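Local coordinates for protein tryptophanyl-tRNA synthetase (PDB 3A04) that catalyses the ATP-dependent attachment of L-tryptophan to tRNA(Trp), releasing AMP and diphosphate, as a class I aminoacyl-tRNA synthetase, at residues A[135-140]-A[146-151]; A[131-136]-A[365-370]. All coordinates share one frame; numbering follows the deposited sequence.

In the fold
Followed from the N terminus, the chain runs from strand 103-108 through the short helix 110-115 into helix 121-139, whose last turns serve both contacts. Contact 1 closes a tight loop: only five residues separate 135-140 from 146-151, and the chain returns at once as edge strand 147-150. Contact 2 starts slightly earlier on the same helix and closes a very long loop of 228 residues, bringing 131-136 against 365-370, the segment that follows helix 334-364. Contact 1 is therefore nested within contact 2, and their helical segments overlap at N135 and M136. Their centres lie about 6 Å apart, joined by F148, which packs against both I133 and V367. Helix, edge strand and C-terminal tail thus meet in one apolar layer.

Contact 1 of 2, residues A[135-140]-A[146-151]; sequences NMIALG and TEFYFQ
The carbonyl oxygens of M136 and I137, the two helix residues that meet F148, share one donor: the amide of G140 bonds to M136 O at 3.3 Å and, weakly, to I137 O. This Schellman motif, with G140 at positive phi, ends the helix just beyond the packing site. From here the contact illustrates how a few side chains can seat a helix on a strand. The F148 ring points at the helix and is met at two neighbouring parts of its far end. M136 lies alongside it, its chain extended as far as the sulfur (chi2 -175°), which carries SD to the ring edge: SD is 3.9 Å from F148 CE1, and it sits 90° off the ring normal, a Met-aromatic contact made in the plane. I137 comes obliquely, the end of its longer branch placing CD1 3.7 Å from F148 CZ and almost as near CE2. T146 CG2, two residues earlier in the chain, lies 3.5 Å above one face of the F148 ring, offset toward the rim. T146 and F148 also rest on V106. Helix 121-139 is the longer helix connecting parallel strands 103-108 and 147-150, making this the packing of a beta-alpha-beta crossover in the Rossmann-type catalytic fold of class I synthetases.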
ATOM      1  N   ASN A 135     -18.083  16.961  14.700  1.00 27.77           N
ATOM      2  CA  ASN A 135     -19.418  16.443  15.117  1.00 27.26           C
ATOM      3  C   ASN A 135     -19.336  15.299  16.109  1.00 28.26           C
ATOM      4  O   ASN A 135     -20.134  15.173  17.020  1.00 27.66           O
ATOM      5  CB  ASN A 135     -20.235  16.038  13.908  1.00 27.89           C
ATOM      6  CG  ASN A 135     -20.978  17.226  13.322  1.00 31.28           C
ATOM      7  OD1 ASN A 135     -21.781  17.823  14.004  1.00 34.12           O
ATOM      8  ND2 ASN A 135     -20.694  17.574  12.095  1.00 27.37           N
ATOM      9  N   MET A 136     -18.336  14.441  15.963  1.00 26.66           N
ATOM     10  CA  MET A 136     -18.162  13.372  16.939  1.00 26.99           C
ATOM     11  C   MET A 136     -17.854  13.889  18.358  1.00 26.59           C
ATOM     12  O   MET A 136     -18.380  13.415  19.349  1.00 26.98           O
ATOM     13  CB  MET A 136     -17.000  12.495  16.480  1.00 25.94           C
ATOM     14  CG  MET A 136     -17.491  11.606  15.335  1.00 29.60           C
ATOM     15  SD  MET A 136     -16.074  10.475  14.938  1.00 33.41           S
ATOM     16  CE  MET A 136     -15.884  10.883  13.245  1.00 34.02           C
ATOM     17  N   ILE A 137     -17.002  14.889  18.443  1.00 29.03           N
ATOM     18  CA  ILE A 137     -16.675  15.496  19.740  1.00 30.51           C
ATOM     19  C   ILE A 137     -17.951  16.162  20.374  1.00 30.72           C
ATOM     20  O   ILE A 137     -18.197  16.038  21.571  1.00 31.93           O
ATOM     21  CB  ILE A 137     -15.620  16.628  19.528  1.00 30.87           C
ATOM     22  CG1 ILE A 137     -14.266  16.087  19.038  1.00 37.09           C
ATOM     23  CG2 ILE A 137     -15.334  17.395  20.841  1.00 31.35           C
ATOM     24  CD1 ILE A 137     -13.804  14.859  19.714  1.00 36.36           C
ATOM     25  N   ALA A 138     -18.702  16.864  19.535  1.00 31.06           N
ATOM     26  CA  ALA A 138     -19.906  17.596  19.993  1.00 32.87           C
ATOM     27  C   ALA A 138     -20.976  16.587  20.454  1.00 32.87           C
ATOM     28  O   ALA A 138     -21.832  16.909  21.335  1.00 33.05           O
ATOM     29  CB  ALA A 138     -20.420  18.457  18.872  1.00 31.20           C
ATOM     30  N   LEU A 139     -20.939  15.370  19.874  1.00 31.06           N
ATOM     31  CA  LEU A 139     -21.800  14.296  20.349  1.00 31.08           C
ATOM     32  C   LEU A 139     -21.435  13.721  21.677  1.00 31.38           C
ATOM     33  O   LEU A 139     -22.278  13.106  22.297  1.00 30.90           O
ATOM     34  CB  LEU A 139     -21.914  13.126  19.324  1.00 31.88           C
ATOM     35  CG  LEU A 139     -22.804  13.270  18.092  1.00 30.60           C
ATOM     36  CD1 LEU A 139     -22.608  12.064  17.128  1.00 33.28           C
ATOM     37  CD2 LEU A 139     -24.393  13.466  18.414  1.00 26.08           C
ATOM     38  N   GLY A 140     -20.166  13.809  22.078  1.00 31.25           N
ATOM     39  CA  GLY A 140     -19.748  13.383  23.385  1.00 33.25           C
ATOM     40  C   GLY A 140     -18.554  12.433  23.367  1.00 33.70           C
ATOM     41  O   GLY A 140     -18.198  11.879  24.394  1.00 34.70           O
ATOM     42  N   THR A 146      -9.823   9.623  22.715  1.00 30.84           N
ATOM     43  CA  THR A 146     -10.213   9.009  21.461  1.00 29.47           C
ATOM     44  C   THR A 146      -8.980   9.111  20.569  1.00 30.18           C
ATOM     45  O   THR A 146      -8.342  10.159  20.497  1.00 30.40           O
ATOM     46  CB  THR A 146     -11.401   9.730  20.768  1.00 28.85           C
ATOM     47  OG1 THR A 146     -12.565   9.673  21.643  1.00 29.00           O
ATOM     48  CG2 THR A 146     -11.778   8.999  19.341  1.00 28.64           C
ATOM     49  N   GLU A 147      -8.648   8.044  19.841  1.00 29.86           N
ATOM     50  CA  GLU A 147      -7.477   8.163  18.922  1.00 27.25           C
ATOM     51  C   GLU A 147      -7.964   8.308  17.501  1.00 27.15           C
ATOM     52  O   GLU A 147      -8.404   7.316  16.880  1.00 27.67           O
ATOM     53  CB  GLU A 147      -6.581   6.949  19.135  1.00 28.64           C
ATOM     54  CG  GLU A 147      -5.222   6.999  18.295  1.00 29.84           C
ATOM     55  CD  GLU A 147      -4.102   6.167  18.936  1.00 38.85           C
ATOM     56  OE1 GLU A 147      -4.014   6.075  20.220  1.00 42.11           O
ATOM     57  OE2 GLU A 147      -3.307   5.584  18.148  1.00 36.65           O
ATOM     58  N   PHE A 148      -7.954   9.523  16.960  1.00 26.49           N
ATOM     59  CA  PHE A 148      -8.370   9.743  15.564  1.00 27.64           C
ATOM     60  C   PHE A 148      -7.098   9.673  14.712  1.00 27.42           C
ATOM     61  O   PHE A 148      -6.067  10.192  15.153  1.00 27.35           O
ATOM     62  CB  PHE A 148      -8.908  11.162  15.374  1.00 26.88           C
ATOM     63  CG  PHE A 148     -10.190  11.462  16.211  1.00 30.23           C
ATOM     64  CD1 PHE A 148     -11.444  11.141  15.702  1.00 29.50           C
ATOM     65  CD2 PHE A 148     -10.100  12.045  17.473  1.00 31.18           C
ATOM     66  CE1 PHE A 148     -12.643  11.414  16.438  1.00 27.59           C
ATOM     67  CE2 PHE A 148     -11.316  12.354  18.229  1.00 32.23           C
ATOM     68  CZ  PHE A 148     -12.553  12.026  17.688  1.00 31.39           C
ATOM     69  N   TYR A 149      -7.216   9.188  13.446  1.00 25.48           N
ATOM     70  CA  TYR A 149      -6.076   9.203  12.564  1.00 25.09           C
ATOM     71  C   TYR A 149      -6.494   9.168  11.154  1.00 24.82           C
ATOM     72  O   TYR A 149      -7.653   8.720  10.845  1.00 24.53           O
ATOM     73  CB  TYR A 149      -5.112   8.034  12.900  1.00 25.28           C
ATOM     74  CG  TYR A 149      -5.633   6.683  12.465  1.00 26.99           C
ATOM     75  CD1 TYR A 149      -5.402   6.203  11.151  1.00 20.64           C
ATOM     76  CD2 TYR A 149      -6.388   5.927  13.365  1.00 24.61           C
ATOM     77  CE1 TYR A 149      -5.898   4.884  10.751  1.00 26.48           C
ATOM     78  CE2 TYR A 149      -6.922   4.625  13.014  1.00 24.26           C
ATOM     79  CZ  TYR A 149      -6.638   4.145  11.687  1.00 23.10           C
ATOM     80  OH  TYR A 149      -7.158   2.947  11.261  1.00 25.66           O
ATOM     81  N   PHE A 150      -5.550   9.539  10.273  1.00 24.92           N
ATOM     82  CA  PHE A 150      -5.758   9.502   8.822  1.00 25.90           C
ATOM     83  C   PHE A 150      -5.009   8.274   8.279  1.00 25.97           C
ATOM     84  O   PHE A 150      -3.875   8.030   8.724  1.00 25.81           O
ATOM     85  CB  PHE A 150      -5.146  10.715   8.117  1.00 24.73           C
ATOM     86  CG  PHE A 150      -5.833  12.003   8.436  1.00 29.17           C
ATOM     87  CD1 PHE A 150      -6.940  12.418   7.702  1.00 29.19           C
ATOM     88  CD2 PHE A 150      -5.388  12.808   9.487  1.00 32.30           C
ATOM     89  CE1 PHE A 150      -7.592  13.696   8.012  1.00 28.32           C
ATOM     90  CE2 PHE A 150      -6.072  14.076   9.798  1.00 29.90           C
ATOM     91  CZ  PHE A 150      -7.119  14.473   9.073  1.00 28.85           C
ATOM     92  N   GLN A 151      -5.672   7.537   7.396  1.00 24.49           N
ATOM     93  CA  GLN A 151      -5.069   6.396   6.689  1.00 25.06           C
ATOM     94  C   GLN A 151      -3.739   6.826   6.030  1.00 26.25           C
ATOM     95  O   GLN A 151      -2.837   6.008   5.965  1.00 26.21           O
ATOM     96  CB  GLN A 151      -5.935   5.860   5.541  1.00 24.75           C
ATOM     97  CG  GLN A 151      -7.239   5.175   6.035  1.00 24.10           C
ATOM     98  CD  GLN A 151      -8.127   4.752   4.870  1.00 24.69           C
ATOM     99  OE1 GLN A 151      -8.149   5.359   3.811  1.00 27.19           O
ATOM    100  NE2 GLN A 151      -8.918   3.721   5.118  1.00 25.27           N
TER

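Contact 2 of 2, residues A[131-136]-A[365-370]; sequences EYIANM and KLVEPP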
ATOM      1  N   GLU A 131     -16.314  18.454   9.691  1.00 32.01           N
ATOM      2  CA  GLU A 131     -17.570  17.766   9.564  1.00 31.43           C
ATOM      3  C   GLU A 131     -17.599  16.440  10.370  1.00 32.61           C
ATOM      4  O   GLU A 131     -18.601  16.134  10.995  1.00 32.78           O
ATOM      5  CB  GLU A 131     -17.829  17.500   8.119  1.00 32.79           C
ATOM      6  CG  GLU A 131     -19.233  17.169   7.679  1.00 34.26           C
ATOM      7  CD  GLU A 131     -20.335  18.183   8.176  1.00 37.24           C
ATOM      8  OE1 GLU A 131     -20.127  19.450   8.304  1.00 35.75           O
ATOM      9  OE2 GLU A 131     -21.430  17.634   8.415  1.00 33.64           O
ATOM     10  N   TYR A 132     -16.540  15.652  10.380  1.00 29.38           N
ATOM     11  CA  TYR A 132     -16.635  14.391  11.045  1.00 28.04           C
ATOM     12  C   TYR A 132     -16.102  14.513  12.466  1.00 28.40           C
ATOM     13  O   TYR A 132     -16.859  14.282  13.419  1.00 28.37           O
ATOM     14  CB  TYR A 132     -15.946  13.267  10.215  1.00 27.95           C
ATOM     15  CG  TYR A 132     -16.866  12.917   9.049  1.00 25.42           C
ATOM     16  CD1 TYR A 132     -16.967  13.744   7.916  1.00 27.06           C
ATOM     17  CD2 TYR A 132     -17.739  11.895   9.165  1.00 25.42           C
ATOM     18  CE1 TYR A 132     -17.862  13.450   6.880  1.00 29.50           C
ATOM     19  CE2 TYR A 132     -18.615  11.594   8.131  1.00 27.66           C
ATOM     20  CZ  TYR A 132     -18.691  12.382   7.038  1.00 29.96           C
ATOM     21  OH  TYR A 132     -19.547  12.004   6.062  1.00 31.22           O
ATOM     22  N   ILE A 133     -14.790  14.805  12.629  1.00 27.47           N
ATOM     23  CA  ILE A 133     -14.265  14.785  13.995  1.00 28.73           C
ATOM     24  C   ILE A 133     -15.037  15.793  14.899  1.00 28.49           C
ATOM     25  O   ILE A 133     -15.356  15.478  16.054  1.00 28.67           O
ATOM     26  CB  ILE A 133     -12.740  15.016  14.040  1.00 27.86           C
ATOM     27  CG1 ILE A 133     -12.042  13.809  13.337  1.00 31.11           C
ATOM     28  CG2 ILE A 133     -12.236  15.158  15.494  1.00 25.55           C
ATOM     29  CD1 ILE A 133     -10.553  14.070  12.927  1.00 31.22           C
ATOM     30  N   ALA A 134     -15.266  16.998  14.380  1.00 29.28           N
ATOM     31  CA  ALA A 134     -15.907  18.010  15.223  1.00 29.95           C
ATOM     32  C   ALA A 134     -17.314  17.562  15.612  1.00 27.58           C
ATOM     33  O   ALA A 134     -17.667  17.702  16.752  1.00 29.21           O
ATOM     34  CB  ALA A 134     -15.906  19.385  14.554  1.00 29.82           C
ATOM     35  N   ASN A 135     -18.083  16.961  14.700  1.00 27.77           N
ATOM     36  CA  ASN A 135     -19.418  16.443  15.117  1.00 27.26           C
ATOM     37  C   ASN A 135     -19.336  15.299  16.109  1.00 28.26           C
ATOM     38  O   ASN A 135     -20.134  15.173  17.020  1.00 27.66           O
ATOM     39  CB  ASN A 135     -20.235  16.038  13.908  1.00 27.89           C
ATOM     40  CG  ASN A 135     -20.978  17.226  13.322  1.00 31.28           C
ATOM     41  OD1 ASN A 135     -21.781  17.823  14.004  1.00 34.12           O
ATOM     42  ND2 ASN A 135     -20.694  17.574  12.095  1.00 27.37           N
ATOM     43  N   MET A 136     -18.336  14.441  15.963  1.00 26.66           N
ATOM     44  CA  MET A 136     -18.162  13.372  16.939  1.00 26.99           C
ATOM     45  C   MET A 136     -17.854  13.889  18.358  1.00 26.59           C
ATOM     46  O   MET A 136     -18.380  13.415  19.349  1.00 26.98           O
ATOM     47  CB  MET A 136     -17.000  12.495  16.480  1.00 25.94           C
ATOM     48  CG  MET A 136     -17.491  11.606  15.335  1.00 29.60           C
ATOM     49  SD  MET A 136     -16.074  10.475  14.938  1.00 33.41           S
ATOM     50  CE  MET A 136     -15.884  10.883  13.245  1.00 34.02           C
ATOM     51  N   LYS A 365      -6.673  20.324  16.635  1.00 45.74           N
ATOM     52  CA  LYS A 365      -5.588  19.932  17.529  1.00 47.34           C
ATOM     53  C   LYS A 365      -5.539  18.444  17.882  1.00 47.41           C
ATOM     54  O   LYS A 365      -4.605  17.985  18.514  1.00 47.93           O
ATOM     55  CB  LYS A 365      -5.698  20.756  18.805  1.00 48.39           C
ATOM     56  CG  LYS A 365      -5.806  22.247  18.556  1.00 48.49           C
ATOM     57  CD  LYS A 365      -5.544  23.021  19.880  1.00 56.55           C
ATOM     58  CE  LYS A 365      -6.090  24.466  19.837  1.00 61.43           C
ATOM     59  NZ  LYS A 365      -6.850  24.856  21.083  1.00 58.59           N
ATOM     60  N   LEU A 366      -6.531  17.662  17.480  1.00 46.96           N
ATOM     61  CA  LEU A 366      -6.552  16.233  17.822  1.00 45.54           C
ATOM     62  C   LEU A 366      -5.889  15.334  16.753  1.00 45.44           C
ATOM     63  O   LEU A 366      -5.774  14.090  16.930  1.00 45.30           O
ATOM     64  CB  LEU A 366      -7.986  15.753  18.040  1.00 44.74           C
ATOM     65  CG  LEU A 366      -8.842  16.626  18.959  1.00 45.60           C
ATOM     66  CD1 LEU A 366     -10.228  15.962  19.036  1.00 43.33           C
ATOM     67  CD2 LEU A 366      -8.194  16.733  20.336  1.00 44.88           C
ATOM     68  N   VAL A 367      -5.462  15.943  15.659  1.00 44.71           N
ATOM     69  CA  VAL A 367      -4.869  15.182  14.559  1.00 44.41           C
ATOM     70  C   VAL A 367      -3.707  15.914  13.923  1.00 43.88           C
ATOM     71  O   VAL A 367      -3.608  17.121  14.049  1.00 42.55           O
ATOM     72  CB  VAL A 367      -5.884  14.861  13.475  1.00 44.04           C
ATOM     73  CG1 VAL A 367      -6.896  13.841  14.004  1.00 47.41           C
ATOM     74  CG2 VAL A 367      -6.571  16.120  12.968  1.00 44.46           C
ATOM     75  N   GLU A 368      -2.822  15.165  13.272  1.00 43.53           N
ATOM     76  CA  GLU A 368      -1.784  15.769  12.448  1.00 43.14           C
ATOM     77  C   GLU A 368      -2.217  15.549  11.016  1.00 40.16           C
ATOM     78  O   GLU A 368      -2.229  14.407  10.514  1.00 39.93           O
ATOM     79  CB  GLU A 368      -0.395  15.127  12.691  1.00 44.63           C
ATOM     80  CG  GLU A 368       0.736  15.878  11.907  1.00 51.48           C
ATOM     81  CD  GLU A 368       2.135  15.131  11.962  1.00 61.95           C
ATOM     82  OE1 GLU A 368       2.814  15.197  13.017  1.00 62.26           O
ATOM     83  OE2 GLU A 368       2.531  14.505  10.930  1.00 62.34           O
ATOM     84  N   PRO A 369      -2.594  16.608  10.355  1.00 38.34           N
ATOM     85  CA  PRO A 369      -2.996  16.366   8.974  1.00 37.73           C
ATOM     86  C   PRO A 369      -1.769  15.944   8.113  1.00 35.17           C
ATOM     87  O   PRO A 369      -0.664  16.351   8.393  1.00 33.15           O
ATOM     88  CB  PRO A 369      -3.508  17.722   8.504  1.00 36.74           C
ATOM     89  CG  PRO A 369      -3.638  18.562   9.784  1.00 39.13           C
ATOM     90  CD  PRO A 369      -2.791  17.996  10.810  1.00 39.54           C
ATOM     91  N   PRO A 370      -1.989  15.148   7.056  1.00 34.56           N
ATOM     92  CA  PRO A 370      -0.868  14.732   6.265  1.00 33.07           C
ATOM     93  C   PRO A 370      -0.339  15.975   5.518  1.00 34.49           C
ATOM     94  O   PRO A 370      -1.123  16.877   5.140  1.00 33.20           O
ATOM     95  CB  PRO A 370      -1.509  13.768   5.262  1.00 32.84           C
ATOM     96  CG  PRO A 370      -3.000  14.162   5.263  1.00 34.78           C
ATOM     97  CD  PRO A 370      -3.227  14.424   6.694  1.00 33.81           C
TER
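I133 supplies about half of the buried surface here and meets two successive residues of the C-terminal segment, a worked case of one branched side chain serving two neighbours. Its two arms divide the task. The longer one is extended, with CD1 anti to CA (chi2 163°), and it reaches V367 tip to tip: I133 CD1 lies 3.8 Å from V367 CG1. The short arm turns to L366, where the side chains pass in opposite directions and I133 CG2 comes no nearer than 4.2 Å to L366 CD1, a looser touch. F148 of strand 147-150 also packs against both I133 and V367, while L366 leans on I137 one turn along the helix. The polar side of the same helix lies elsewhere: N135 ND2 donates to E131 O (2.8 Å, N-H...O angle 166°), a nearly straight bond at the wider pi-type turn, while N135 OD1 is hydrogen-bonded to H352. Farther along the tail, P370 packs on R160 of the second subunit. With methyl groups alone meeting across the interface, its cohesion probably comes from dispersion and the partial exclusion of water, and the fit depends on shape rather than on directional bonds.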